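Local coordinates for periplasmic binding protein (Mycobacterium smegmatis, PDB 4MDY) that probably binds an iron-containing solute outside the membrane and delivers it to an ABC transporter, as a solute-binding protein of family 8, at residues Pro170-Lys175 / Glu289-Leu294; Asp160-Val165 / Leu201-Leu206; Val101-Gly106 / Pro120-Thr125; Val15-Ala20 / Ile141-Phe146; Thr183-Gly188 / Pro212-Arg217. One frame throughout, in Å; residues are numbered along the deposited sequence. Where two conformers were deposited one is given.

Interaction 1: residues Pro170-Lys175 / Glu289-Leu294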
# COMPACT_ATOMS: atom_id res chain seq x y z
N PRO A 170 16.70 -13.32 -14.23
CA PRO A 170 17.99 -13.30 -13.53
C PRO A 170 18.86 -12.06 -13.82
O PRO A 170 19.80 -11.79 -13.07
CB PRO A 170 18.67 -14.58 -14.03
CG PRO A 170 18.05 -14.86 -15.35
CD PRO A 170 16.62 -14.41 -15.22
N GLN A 171 18.56 -11.34 -14.89
CA GLN A 171 19.26 -10.10 -15.23
C GLN A 171 19.07 -8.99 -14.19
O GLN A 171 19.87 -8.06 -14.13
CB GLN A 171 18.81 -9.60 -16.60
CG GLN A 171 17.35 -9.17 -16.65
CD GLN A 171 16.42 -10.27 -17.15
OE1 GLN A 171 16.70 -11.46 -16.97
NE2 GLN A 171 15.31 -9.88 -17.76
N PHE A 172 18.02 -9.08 -13.37
CA PHE A 172 17.77 -8.06 -12.33
C PHE A 172 18.81 -8.12 -11.21
O PHE A 172 19.03 -7.12 -10.52
CB PHE A 172 16.38 -8.22 -11.68
CG PHE A 172 15.21 -8.00 -12.60
CD1 PHE A 172 15.36 -7.49 -13.89
CD2 PHE A 172 13.93 -8.27 -12.15
CE1 PHE A 172 14.26 -7.30 -14.71
CE2 PHE A 172 12.82 -8.08 -12.95
CZ PHE A 172 12.99 -7.59 -14.24
N SER A 173 19.42 -9.28 -11.02
CA SER A 173 20.39 -9.47 -9.94
C SER A 173 21.48 -8.41 -9.96
O SER A 173 22.09 -8.14 -10.99
CB SER A 173 21.03 -10.86 -10.02
OG SER A 173 21.81 -11.12 -8.87
N GLY A 174 21.71 -7.79 -8.80
CA GLY A 174 22.74 -6.77 -8.66
C GLY A 174 22.44 -5.42 -9.30
O GLY A 174 23.32 -4.56 -9.34
N LYS A 175 21.22 -5.22 -9.79
CA LYS A 175 20.86 -3.94 -10.39
C LYS A 175 20.25 -3.03 -9.34
O LYS A 175 19.33 -3.42 -8.60
CB LYS A 175 19.90 -4.14 -11.56
CG LYS A 175 20.47 -4.97 -12.71
CD LYS A 175 21.76 -4.38 -13.26
CE LYS A 175 22.10 -4.96 -14.63
NZ LYS A 175 22.19 -6.45 -14.61
N GLU A 289 8.47 -3.73 -17.41
CA GLU A 289 9.08 -2.39 -17.47
C GLU A 289 10.54 -2.46 -17.05
O GLU A 289 11.41 -1.85 -17.67
CB GLU A 289 8.34 -1.40 -16.58
CG GLU A 289 6.87 -1.19 -16.92
CD GLU A 289 6.63 -0.41 -18.20
OE1 GLU A 289 7.41 0.52 -18.52
OE2 GLU A 289 5.64 -0.71 -18.89
N LEU A 290 10.82 -3.21 -15.99
CA LEU A 290 12.20 -3.44 -15.56
C LEU A 290 13.01 -4.14 -16.64
O LEU A 290 14.17 -3.79 -16.88
CB LEU A 290 12.24 -4.26 -14.26
CG LEU A 290 11.65 -3.58 -13.03
CD1 LEU A 290 11.48 -4.59 -11.90
CD2 LEU A 290 12.51 -2.41 -12.57
N ALA A 291 12.41 -5.13 -17.29
CA ALA A 291 13.11 -5.91 -18.32
C ALA A 291 13.43 -5.05 -19.54
O ALA A 291 14.48 -5.22 -20.16
CB ALA A 291 12.27 -7.11 -18.73
N ARG A 292 12.52 -4.13 -19.86
CA ARG A 292 12.70 -3.18 -20.95
C ARG A 292 13.94 -2.30 -20.79
O ARG A 292 14.62 -1.99 -21.77
CB ARG A 292 11.45 -2.30 -21.11
CG ARG A 292 11.45 -1.43 -22.36
CD ARG A 292 10.23 -0.51 -22.41
NE ARG A 292 8.99 -1.28 -22.38
CZ ARG A 292 7.78 -0.78 -22.12
NH1 ARG A 292 7.61 0.52 -21.86
NH2 ARG A 292 6.72 -1.59 -22.12
N VAL A 293 14.23 -1.88 -19.56
CA VAL A 293 15.35 -0.97 -19.31
C VAL A 293 16.62 -1.68 -18.82
O VAL A 293 17.72 -1.20 -19.07
CB VAL A 293 14.96 0.18 -18.33
CG1 VAL A 293 13.73 0.92 -18.84
CG2 VAL A 293 14.73 -0.33 -16.92
N LEU A 294 16.47 -2.83 -18.16
CA LEU A 294 17.61 -3.57 -17.64
C LEU A 294 18.09 -4.68 -18.58
O LEU A 294 19.25 -5.06 -18.53
CB LEU A 294 17.30 -4.16 -16.27
CG LEU A 294 17.03 -3.15 -15.15
CD1 LEU A 294 16.64 -3.87 -13.88
CD2 LEU A 294 18.23 -2.25 -14.90
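Phe-172 and Leu-290 meet where the loop between helix 148-168 and strand 176-181 packs on the C-terminal helix 279-294, in the C-terminal lobe of this periplasmic-binding-protein fold. The tight part lies around the phenyl ring. Its CZ sits 3.4 Å from CB of Leu-290, while its CE1 edge faces the backbone N of Ala-291, near the ring plane. CD1 of the same ring is 3.8 Å from CD1 of Leu-294, and both leucine side chains cross the Phe-172 side chain at about a right angle. His-169 stacks on this ring. Leu-290 also reaches Val-229 and Ile-231, so the contact continues into the parallel sheet.

The loose side carries the polar residues. The Gln-171 side chain lies beside Ala-291 and adopts two conformers, so the place of its amide is doubtful. Lys-175 lays its CB and CG along the methyls of Leu-294, the two side chains sliding past each other in opposite directions. Bends at chi2 (-57°) and chi4 (-56°) then fold the lysine back over its own type II turn, residues 172-175. There NZ donates to O of Gln-171 at 2.9 Å.

Interaction 2: residues Asp160-Val165 / Leu201-Leu206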
# COMPACT_ATOMS: atom_id res chain seq x y z
N ASP A 160 5.52 -15.63 -3.20
CA ASP A 160 5.83 -16.55 -4.30
C ASP A 160 5.82 -15.87 -5.67
O ASP A 160 6.65 -16.19 -6.51
CB ASP A 160 4.85 -17.73 -4.31
CG ASP A 160 5.05 -18.68 -3.13
OD1 ASP A 160 6.09 -18.60 -2.43
OD2 ASP A 160 4.17 -19.53 -2.91
N ARG A 161 4.88 -14.96 -5.89
CA ARG A 161 4.88 -14.17 -7.14
C ARG A 161 6.20 -13.43 -7.35
O ARG A 161 6.78 -13.49 -8.43
CB ARG A 161 3.72 -13.17 -7.18
CG ARG A 161 2.33 -13.78 -7.36
CD ARG A 161 2.17 -14.54 -8.67
NE ARG A 161 2.47 -13.73 -9.86
CZ ARG A 161 1.64 -12.85 -10.42
NH1 ARG A 161 0.42 -12.63 -9.91
NH2 ARG A 161 2.03 -12.18 -11.49
N PHE A 162 6.68 -12.74 -6.32
CA PHE A 162 7.95 -12.00 -6.43
C PHE A 162 9.17 -12.92 -6.57
O PHE A 162 10.09 -12.62 -7.32
CB PHE A 162 8.10 -11.01 -5.27
CG PHE A 162 7.06 -9.93 -5.26
CD1 PHE A 162 6.83 -9.16 -6.40
CD2 PHE A 162 6.29 -9.70 -4.13
CE1 PHE A 162 5.86 -8.16 -6.40
CE2 PHE A 162 5.33 -8.70 -4.13
CZ PHE A 162 5.11 -7.94 -5.27
N THR A 163 9.16 -14.04 -5.85
CA THR A 163 10.18 -15.09 -6.00
C THR A 163 10.24 -15.59 -7.44
O THR A 163 11.31 -15.81 -7.99
CB THR A 163 9.91 -16.28 -5.06
OG1 THR A 163 10.25 -15.92 -3.71
CG2 THR A 163 10.73 -17.52 -5.46
N THR A 164 9.07 -15.76 -8.05
CA THR A 164 8.98 -16.22 -9.43
C THR A 164 9.51 -15.17 -10.41
O THR A 164 10.11 -15.53 -11.43
CB THR A 164 7.53 -16.61 -9.79
OG1 THR A 164 7.13 -17.73 -9.00
CG2 THR A 164 7.39 -16.97 -11.25
N VAL A 165 9.30 -13.89 -10.12
CA VAL A 165 9.83 -12.81 -10.95
C VAL A 165 11.36 -12.90 -11.00
O VAL A 165 11.97 -12.77 -12.07
CB VAL A 165 9.41 -11.41 -10.45
CG1 VAL A 165 10.17 -10.31 -11.19
CG2 VAL A 165 7.91 -11.21 -10.61
N LEU A 201 10.91 -5.25 -4.09
CA LEU A 201 11.98 -5.04 -5.06
C LEU A 201 13.16 -5.97 -4.76
O LEU A 201 13.71 -6.58 -5.68
CB LEU A 201 12.45 -3.59 -5.05
CG LEU A 201 11.42 -2.55 -5.50
CD1 LEU A 201 11.91 -1.15 -5.18
CD2 LEU A 201 11.12 -2.69 -6.99
N THR A 202 13.51 -6.06 -3.49
CA THR A 202 14.58 -6.95 -3.03
C THR A 202 14.25 -8.41 -3.36
O THR A 202 15.12 -9.16 -3.81
CB THR A 202 14.83 -6.76 -1.51
OG1 THR A 202 15.28 -5.42 -1.27
CG2 THR A 202 15.87 -7.74 -0.98
N GLN A 203 12.99 -8.80 -3.16
CA GLN A 203 12.52 -10.16 -3.46
C GLN A 203 12.58 -10.51 -4.95
O GLN A 203 12.72 -11.68 -5.31
CB GLN A 203 11.07 -10.35 -3.00
CG GLN A 203 10.85 -10.46 -1.50
CD GLN A 203 9.37 -10.53 -1.16
OE1 GLN A 203 8.65 -9.53 -1.22
NE2 GLN A 203 8.89 -11.72 -0.81
N MSE A 204 12.47 -9.50 -5.80
CA MSE A 204 12.62 -9.68 -7.25
C MSE A 204 14.07 -9.77 -7.67
O MSE A 204 14.35 -10.02 -8.85
CB MSE A 204 11.98 -8.51 -7.98
CG MSE A 204 10.46 -8.55 -7.97
SE MSE A 204 9.87 -6.95 -8.96
CE MSE A 204 7.92 -6.97 -8.73
N GLY A 205 15.00 -9.56 -6.74
CA GLY A 205 16.43 -9.71 -7.02
C GLY A 205 17.20 -8.40 -7.13
O GLY A 205 18.42 -8.41 -7.25
N LEU A 206 16.49 -7.28 -7.08
CA LEU A 206 17.10 -5.96 -7.21
C LEU A 206 17.82 -5.55 -5.93
O LEU A 206 17.55 -6.06 -4.84
CB LEU A 206 16.05 -4.91 -7.54
CG LEU A 206 15.31 -5.10 -8.86
CD1 LEU A 206 14.05 -4.24 -8.90
CD2 LEU A 206 16.22 -4.78 -10.03
O HOH W 1 12.58 -13.92 -3.61
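A Schellman motif ends helix 199-203 against the long helix 148-168, which links the two lobes in this family of solute-binding proteins. Gly-205 is its positive-phi residue, and the backbone closes with Gly-205 N to Thr-202 O and Leu-206 N to Leu-201 O. The turn brings Phe-162 and Met-204 together, with their CA atoms 5.3 Å apart.

Met-204 is present as selenomethionine and packs against both Phe-162 and Val-165. Its chain runs straight beyond CG (chi2 180°, chi3 -174°), so CG and SE pass CG1 of Val-165 and the terminal CE carries on to the Phe-162 ring. CG lies 3.7 Å from that valine methyl, and SE is 4.0 Å from the same CG1. CE reaches the ring obliquely, 3.3 Å from CE1 of Phe-162, and CD1 of that ring is almost as near. Tyr-279 meets the phenyl ring edge-to-face, and Ala-283 of helix 279-294 also touches Phe-162. Val-165 touches Phe-172 and Pro-287, so the methionine lies in a hydrophobic layer shared with the last helix.

Gln-203 packs beside these side chains. Its CB is 3.8 Å from CB of Phe-162. Its amide is turned 55° from the phenyl plane, with OE1 near CD2, and NE2 donates to Asp-159 OD1, which fixes the amide. The solvent side is polar. Thr-163 points its CB away from the other segment, yet a water joins the two sides: it donates to O of Gln-203 at 2.8 Å and lies 3.1 Å from OG1 of Thr-163.

Interaction 3: residues Val101-Gly106 / Pro120-Thr125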
# COMPACT_ATOMS: atom_id res chain seq x y z
N VAL A 101 -12.21 -1.68 11.40
CA VAL A 101 -10.82 -1.94 11.09
C VAL A 101 -10.11 -0.62 10.86
O VAL A 101 -10.43 0.13 9.92
CB VAL A 101 -10.68 -2.86 9.86
CG1 VAL A 101 -9.22 -3.15 9.58
CG2 VAL A 101 -11.44 -4.16 10.08
N ALA A 102 -9.14 -0.33 11.73
CA ALA A 102 -8.41 0.93 11.69
C ALA A 102 -6.92 0.73 11.98
O ALA A 102 -6.38 1.27 12.94
CB ALA A 102 -9.03 1.94 12.65
N THR A 103 -6.27 -0.03 11.11
CA THR A 103 -4.85 -0.32 11.26
C THR A 103 -3.99 0.72 10.54
O THR A 103 -2.82 0.89 10.87
CB THR A 103 -4.50 -1.72 10.73
OG1 THR A 103 -4.83 -1.80 9.34
CG2 THR A 103 -5.27 -2.78 11.47
N ASN A 104 -4.59 1.43 9.57
CA ASN A 104 -3.88 2.38 8.73
C ASN A 104 -4.67 3.69 8.64
O ASN A 104 -5.00 4.17 7.55
CB ASN A 104 -3.68 1.77 7.34
CG ASN A 104 -2.72 2.56 6.46
OD1 ASN A 104 -2.00 3.45 6.92
ND2 ASN A 104 -2.68 2.21 5.19
N ALA A 105 -4.98 4.24 9.81
CA ALA A 105 -5.93 5.34 9.96
C ALA A 105 -5.43 6.49 10.86
O ALA A 105 -6.17 7.45 11.10
CB ALA A 105 -7.24 4.79 10.50
N GLY A 106 -4.19 6.40 11.34
CA GLY A 106 -3.65 7.39 12.27
C GLY A 106 -4.27 7.33 13.65
O GLY A 106 -4.31 8.32 14.38
N PRO A 120 -16.11 -3.53 18.44
CA PRO A 120 -14.74 -4.03 18.46
C PRO A 120 -13.91 -3.39 17.35
O PRO A 120 -14.34 -3.34 16.20
CB PRO A 120 -14.91 -5.52 18.24
CG PRO A 120 -16.23 -5.84 18.85
CD PRO A 120 -17.09 -4.63 18.57
N THR A 121 -12.74 -2.87 17.72
CA THR A 121 -11.93 -2.06 16.84
C THR A 121 -10.54 -2.67 16.75
O THR A 121 -9.92 -2.98 17.77
CB THR A 121 -11.88 -0.61 17.34
OG1 THR A 121 -13.20 -0.03 17.26
CG2 THR A 121 -10.92 0.24 16.54
N VAL A 122 -10.07 -2.85 15.52
CA VAL A 122 -8.75 -3.43 15.25
C VAL A 122 -7.78 -2.30 14.93
O VAL A 122 -7.95 -1.61 13.92
CB VAL A 122 -8.77 -4.43 14.07
CG1 VAL A 122 -7.42 -5.12 13.93
CG2 VAL A 122 -9.88 -5.46 14.24
N ALA A 123 -6.77 -2.14 15.79
CA ALA A 123 -5.76 -1.10 15.64
C ALA A 123 -4.47 -1.64 15.04
O ALA A 123 -4.27 -2.86 14.91
CB ALA A 123 -5.46 -0.48 17.00
N GLN A 124 -3.58 -0.72 14.69
CA GLN A 124 -2.22 -1.05 14.30
C GLN A 124 -1.57 -1.92 15.38
O GLN A 124 -1.94 -1.85 16.57
CB GLN A 124 -1.39 0.22 14.05
CG GLN A 124 -1.14 1.09 15.28
CD GLN A 124 -2.19 2.18 15.48
OE1 GLN A 124 -3.35 2.03 15.10
NE2 GLN A 124 -1.77 3.28 16.09
N THR A 125 -0.63 -2.75 14.98
CA THR A 125 -0.07 -3.74 15.90
C THR A 125 1.01 -3.15 16.79
O THR A 125 1.18 -3.57 17.94
CB THR A 125 0.51 -4.95 15.15
OG1 THR A 125 1.36 -4.49 14.09
CG2 THR A 125 -0.59 -5.78 14.54
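Val-101 and Val-122 form a parallel beta bridge, CA to CA 4.9 Å, in which N of Ala-102 donates to O of Val-122 at 2.8 Å with an N-H...O angle of 154°. This bond is the single hydrogen bond between the two segments. Further on, the CA atoms of Thr-103 and Gln-124 come to 4.1 Å.

Side chains add to the contact there. Thr-103 turns its methyl CG2 to the second strand, 3.6 Å from O of Ala-123 and 4.0 Å from CG1 of Val-122. With chi1 at 61°, CG2 is anti to the carbonyl carbon and lies toward that strand, while OG1 makes a weak hydrogen bond to Gln-137. Gln-124 packs its CB against O of Thr-103 at 3.6 Å. A bend at chi2 (-91°) turns its amide toward the first segment, and NE2 donates to O of Leu-107. The N of Gln-124 is buried here and has no partner in the model.

The arrangement is a parallel beta-alpha-beta unit: strand 99-102, helix 109-116, strand 121-123. Strand 99-102 is the middle one of three, with strand 33-35 on its other side. Val-101 and Val-122 share a sheet face, packed on Ile-141, Ile-140 and Ala-144 of helix 134-144, while Thr-121 touches Tyr-112, Leu-115 and Ser-116 of helix 109-116.

Interaction 4: residues Val15-Ala20 / Ile141-Phe146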
# COMPACT_ATOMS: atom_id res chain seq x y z
N VAL A 15 -12.76 -14.61 18.91
CA VAL A 15 -11.35 -14.39 18.58
C VAL A 15 -10.87 -13.14 19.29
O VAL A 15 -11.59 -12.14 19.39
CB VAL A 15 -11.14 -14.23 17.05
CG1 VAL A 15 -9.76 -13.67 16.73
CG2 VAL A 15 -11.32 -15.58 16.37
N THR A 16 -9.64 -13.19 19.79
CA THR A 16 -9.04 -12.04 20.44
C THR A 16 -7.77 -11.65 19.68
O THR A 16 -6.91 -12.48 19.44
CB THR A 16 -8.74 -12.34 21.91
OG1 THR A 16 -9.99 -12.52 22.60
CG2 THR A 16 -7.96 -11.20 22.56
N VAL A 17 -7.68 -10.39 19.28
CA VAL A 17 -6.46 -9.89 18.61
C VAL A 17 -5.75 -8.88 19.49
O VAL A 17 -6.38 -8.16 20.25
CB VAL A 17 -6.73 -9.28 17.21
CG1 VAL A 17 -7.29 -10.34 16.28
CG2 VAL A 17 -7.66 -8.08 17.29
N ARG A 18 -4.43 -8.85 19.37
CA ARG A 18 -3.59 -7.99 20.19
C ARG A 18 -2.99 -6.89 19.33
O ARG A 18 -2.45 -7.15 18.26
CB ARG A 18 -2.49 -8.82 20.85
CG ARG A 18 -3.03 -10.08 21.51
CD ARG A 18 -1.94 -10.85 22.24
NE ARG A 18 -1.54 -10.16 23.47
CZ ARG A 18 -2.09 -10.34 24.68
NH1 ARG A 18 -3.11 -11.19 24.85
NH2 ARG A 18 -1.62 -9.66 25.72
N HIS A 19 -3.12 -5.66 19.80
CA HIS A 19 -2.69 -4.50 19.02
C HIS A 19 -2.08 -3.43 19.94
O HIS A 19 -1.91 -3.66 21.14
CB HIS A 19 -3.88 -3.96 18.19
CG HIS A 19 -5.11 -3.71 19.00
ND1 HIS A 19 -5.17 -2.71 19.95
CD2 HIS A 19 -6.31 -4.32 19.02
CE1 HIS A 19 -6.36 -2.72 20.52
NE2 HIS A 19 -7.08 -3.68 19.97
N ALA A 20 -1.78 -2.27 19.37
CA ALA A 20 -1.06 -1.21 20.08
C ALA A 20 -1.77 -0.70 21.34
O ALA A 20 -1.13 -0.18 22.24
CB ALA A 20 -0.77 -0.05 19.15
N ILE A 141 -6.05 -8.48 10.46
CA ILE A 141 -7.38 -8.38 9.84
C ILE A 141 -7.96 -9.77 9.54
O ILE A 141 -9.13 -10.04 9.80
CB ILE A 141 -7.36 -7.51 8.57
CG1 ILE A 141 -7.06 -6.06 8.94
CG2 ILE A 141 -8.69 -7.60 7.82
CD1 ILE A 141 -6.74 -5.17 7.76
N GLY A 142 -7.12 -10.65 8.99
CA GLY A 142 -7.47 -12.04 8.76
C GLY A 142 -7.93 -12.73 10.03
O GLY A 142 -8.92 -13.47 10.01
N GLN A 143 -7.22 -12.48 11.13
CA GLN A 143 -7.61 -13.03 12.44
C GLN A 143 -8.98 -12.52 12.87
O GLN A 143 -9.86 -13.31 13.23
CB GLN A 143 -6.56 -12.69 13.49
CG GLN A 143 -5.30 -13.52 13.34
CD GLN A 143 -4.14 -13.03 14.20
OE1 GLN A 143 -4.34 -12.40 15.23
NE2 GLN A 143 -2.94 -13.32 13.76
N ALA A 144 -9.16 -11.21 12.79
CA ALA A 144 -10.38 -10.54 13.25
C ALA A 144 -11.64 -10.95 12.49
O ALA A 144 -12.75 -10.85 13.03
CB ALA A 144 -10.19 -9.04 13.17
N VAL A 145 -11.48 -11.37 11.23
CA VAL A 145 -12.64 -11.76 10.41
C VAL A 145 -12.75 -13.28 10.23
O VAL A 145 -13.53 -13.75 9.40
CB VAL A 145 -12.67 -11.02 9.05
CG1 VAL A 145 -12.58 -9.52 9.28
CG2 VAL A 145 -11.58 -11.49 8.09
N PHE A 146 -11.97 -14.02 11.02
CA PHE A 146 -12.07 -15.47 11.12
C PHE A 146 -11.65 -16.19 9.83
O PHE A 146 -12.21 -17.22 9.48
CB PHE A 146 -13.49 -15.89 11.54
CG PHE A 146 -13.86 -15.50 12.95
CD1 PHE A 146 -14.13 -14.17 13.28
CD2 PHE A 146 -13.98 -16.47 13.94
CE1 PHE A 146 -14.48 -13.82 14.58
CE2 PHE A 146 -14.33 -16.12 15.24
CZ PHE A 146 -14.58 -14.79 15.56
O HOH W 2 -6.20 -13.95 16.93
O HOH W 3 -3.47 -10.69 17.42
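Val-15 lies on the Phe-146 ring where strand 15-19 of the N-terminal beta hairpin packs against the end of helix 134-144. A Schellman motif closes that helix, with Phe-146 as its positive-phi C-prime residue. From Val-15 the side chain begins at CB, which is 3.8 Å from CZ of Phe-146. Its two methyls then part. CG1, anti to the backbone N (chi1 166°), runs to O of Gln-143 at 3.5 Å. CG2 sits over one face of the phenyl ring in a CH-pi contact, 3.6 Å from the centroid and 27° off the ring normal. It is displaced toward the edge of the ring, with CE2 its nearest ring atom. Ile-26 of the partner strand 22-26 also touches Phe-146.

Two residues on, Val-17 faces the same helix. Its CG1 is 3.7 Å from CB of Gln-143 and 4.4 Å from CB of Ala-144.

Water completes the link at the polar edge of the contact. Gln-143 extends beyond CG toward the strand, and OE1 receives hydrogen bonds from two waters. One of these also donates to O of Thr-16 at 3.0 Å. The second accepts from N of Arg-18 at 2.8 Å.

Interaction 5: residues Thr183-Gly188 / Pro212-Arg217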
# COMPACT_ATOMS: atom_id res chain seq x y z
N THR A 183 5.84 13.16 -8.34
CA THR A 183 5.97 14.62 -8.36
C THR A 183 7.16 15.08 -7.52
O THR A 183 7.57 14.41 -6.56
CB THR A 183 4.68 15.30 -7.84
OG1 THR A 183 4.42 14.90 -6.49
CG2 THR A 183 3.48 14.92 -8.71
N LEU A 184 7.74 16.22 -7.89
CA LEU A 184 8.80 16.82 -7.09
C LEU A 184 8.16 17.58 -5.93
O LEU A 184 6.99 17.96 -6.00
CB LEU A 184 9.67 17.76 -7.93
CG LEU A 184 10.36 17.16 -9.17
CD1 LEU A 184 11.10 18.24 -9.94
CD2 LEU A 184 11.31 16.04 -8.79
N TYR A 185 8.91 17.76 -4.85
CA TYR A 185 8.47 18.54 -3.71
C TYR A 185 9.46 19.67 -3.50
O TYR A 185 10.63 19.41 -3.20
CB TYR A 185 8.39 17.69 -2.43
CG TYR A 185 7.95 18.51 -1.25
CD1 TYR A 185 6.60 18.80 -1.05
CD2 TYR A 185 8.87 19.04 -0.35
CE1 TYR A 185 6.18 19.58 0.01
CE2 TYR A 185 8.46 19.82 0.72
CZ TYR A 185 7.12 20.08 0.90
OH TYR A 185 6.68 20.85 1.95
N ARG A 186 9.00 20.90 -3.67
CA ARG A 186 9.87 22.08 -3.55
C ARG A 186 11.18 21.88 -4.31
O ARG A 186 12.26 22.17 -3.79
CB ARG A 186 10.13 22.40 -2.07
CG ARG A 186 8.87 22.70 -1.27
CD ARG A 186 9.16 23.06 0.19
NE ARG A 186 9.81 24.36 0.32
CZ ARG A 186 10.97 24.60 0.95
NH1 ARG A 186 11.44 25.84 0.99
NH2 ARG A 186 11.67 23.63 1.53
N GLY A 187 11.07 21.37 -5.54
CA GLY A 187 12.24 21.15 -6.40
C GLY A 187 13.08 19.90 -6.10
O GLY A 187 14.02 19.60 -6.83
N GLY A 188 12.75 19.18 -5.03
CA GLY A 188 13.47 17.97 -4.65
C GLY A 188 12.73 16.71 -5.05
O GLY A 188 11.55 16.73 -5.42
N PRO A 212 17.54 8.98 1.26
CA PRO A 212 16.66 9.71 2.18
C PRO A 212 15.27 9.88 1.59
O PRO A 212 15.10 9.78 0.38
CB PRO A 212 17.36 11.07 2.36
CG PRO A 212 18.50 11.10 1.40
CD PRO A 212 18.49 9.87 0.56
N ALA A 213 14.28 10.13 2.45
CA ALA A 213 12.89 10.26 2.01
C ALA A 213 12.71 11.43 1.05
O ALA A 213 11.79 11.43 0.22
CB ALA A 213 11.98 10.43 3.22
N LEU A 214 13.58 12.42 1.19
CA LEU A 214 13.59 13.59 0.33
C LEU A 214 15.03 13.90 -0.04
O LEU A 214 15.89 14.08 0.82
CB LEU A 214 12.95 14.77 1.05
CG LEU A 214 12.78 16.07 0.25
CD1 LEU A 214 11.74 15.91 -0.84
CD2 LEU A 214 12.39 17.19 1.19
N ILE A 215 15.27 13.97 -1.34
CA ILE A 215 16.57 14.31 -1.88
C ILE A 215 16.52 15.79 -2.30
O ILE A 215 15.81 16.15 -3.23
CB ILE A 215 16.89 13.43 -3.10
CG1 ILE A 215 16.84 11.95 -2.70
CG2 ILE A 215 18.25 13.78 -3.68
CD1 ILE A 215 16.63 11.02 -3.86
N PRO A 216 17.28 16.65 -1.59
CA PRO A 216 17.24 18.06 -1.95
C PRO A 216 17.72 18.31 -3.38
O PRO A 216 18.49 17.52 -3.92
CB PRO A 216 18.16 18.72 -0.92
CG PRO A 216 19.01 17.62 -0.38
CD PRO A 216 18.19 16.38 -0.47
N ARG A 217 17.25 19.40 -3.98
CA ARG A 217 17.52 19.68 -5.39
C ARG A 217 19.01 19.63 -5.75
O ARG A 217 19.38 19.13 -6.81
CB ARG A 217 16.94 21.04 -5.78
CG ARG A 217 16.81 21.22 -7.27
CD ARG A 217 15.89 22.38 -7.63
NE ARG A 217 15.86 22.57 -9.07
CZ ARG A 217 15.22 21.79 -9.93
NH1 ARG A 217 14.51 20.74 -9.50
NH2 ARG A 217 15.28 22.05 -11.23
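Arg-217 and Gly-187 supply the polar link. NH1 donates to O of Gly-187 at 2.9 Å with an N-H...O angle of 160°. The oxygen lies in the guanidinium plane, and NH1 lies in the carbonyl plane on a lone pair. The arginine leaves its backbone with CG anti to N (chi1 -163°) and stays extended to NE, passing along the glycine carbonyl. Its CG is 3.3 Å from the same oxygen. NH1 also forms a salt bridge with Asp-246, so one nitrogen serves both a carbonyl and a carboxylate. This second partner would be expected to hold the guanidinium in place. CD1 of Leu-184 lies at the edge of the Arg-217 guanidinium, 4.3 Å from NH1.

Close backbone packing comes next. CA of Gly-188 approaches O of Ile-215 to 3.3 Å, and its CA is 4.5 Å from that of Arg-217. Gly-187 and Gly-188 end a type I' turn, residues 185-188, closed by Tyr-185 N to Gly-188 O and Gly-188 N to Tyr-185 O. The turn leads into strand 189-190, which pairs antiparallel with strand 214-215 in a small two-stranded sheet. Ile-215 bonds through its backbone to Val-189.

Apolar contacts are looser and lie at the edge of the contact. CB of Tyr-185 is 4.1 Å from CD1 of Leu-214, and CD2 of the leucine approaches the tyrosine ring obliquely.

From the N terminus, interaction 4 closes the first long loop, bringing strand 15-19 to the end of helix 134-144. Interaction 3 lies within that loop and joins two neighbouring parallel strands. The two touch: O of Gln-124 lies 2.8 Å from N of Ala-20, a probable hydrogen bond. Helix 148-168 then leads to the other side of the chain. Interaction 2 sets this helix against helix 199-203. Its segments alternate with those of interaction 1 and of interaction 5. Interaction 1 brings in the C-terminal helix and encloses interaction 5. Interactions 1 and 2 pack together where CD2 of Leu-206 lies 3.7 Å from O of Phe-172. Interaction 5 stands apart, about 13 Å from interaction 2 between nearest atoms.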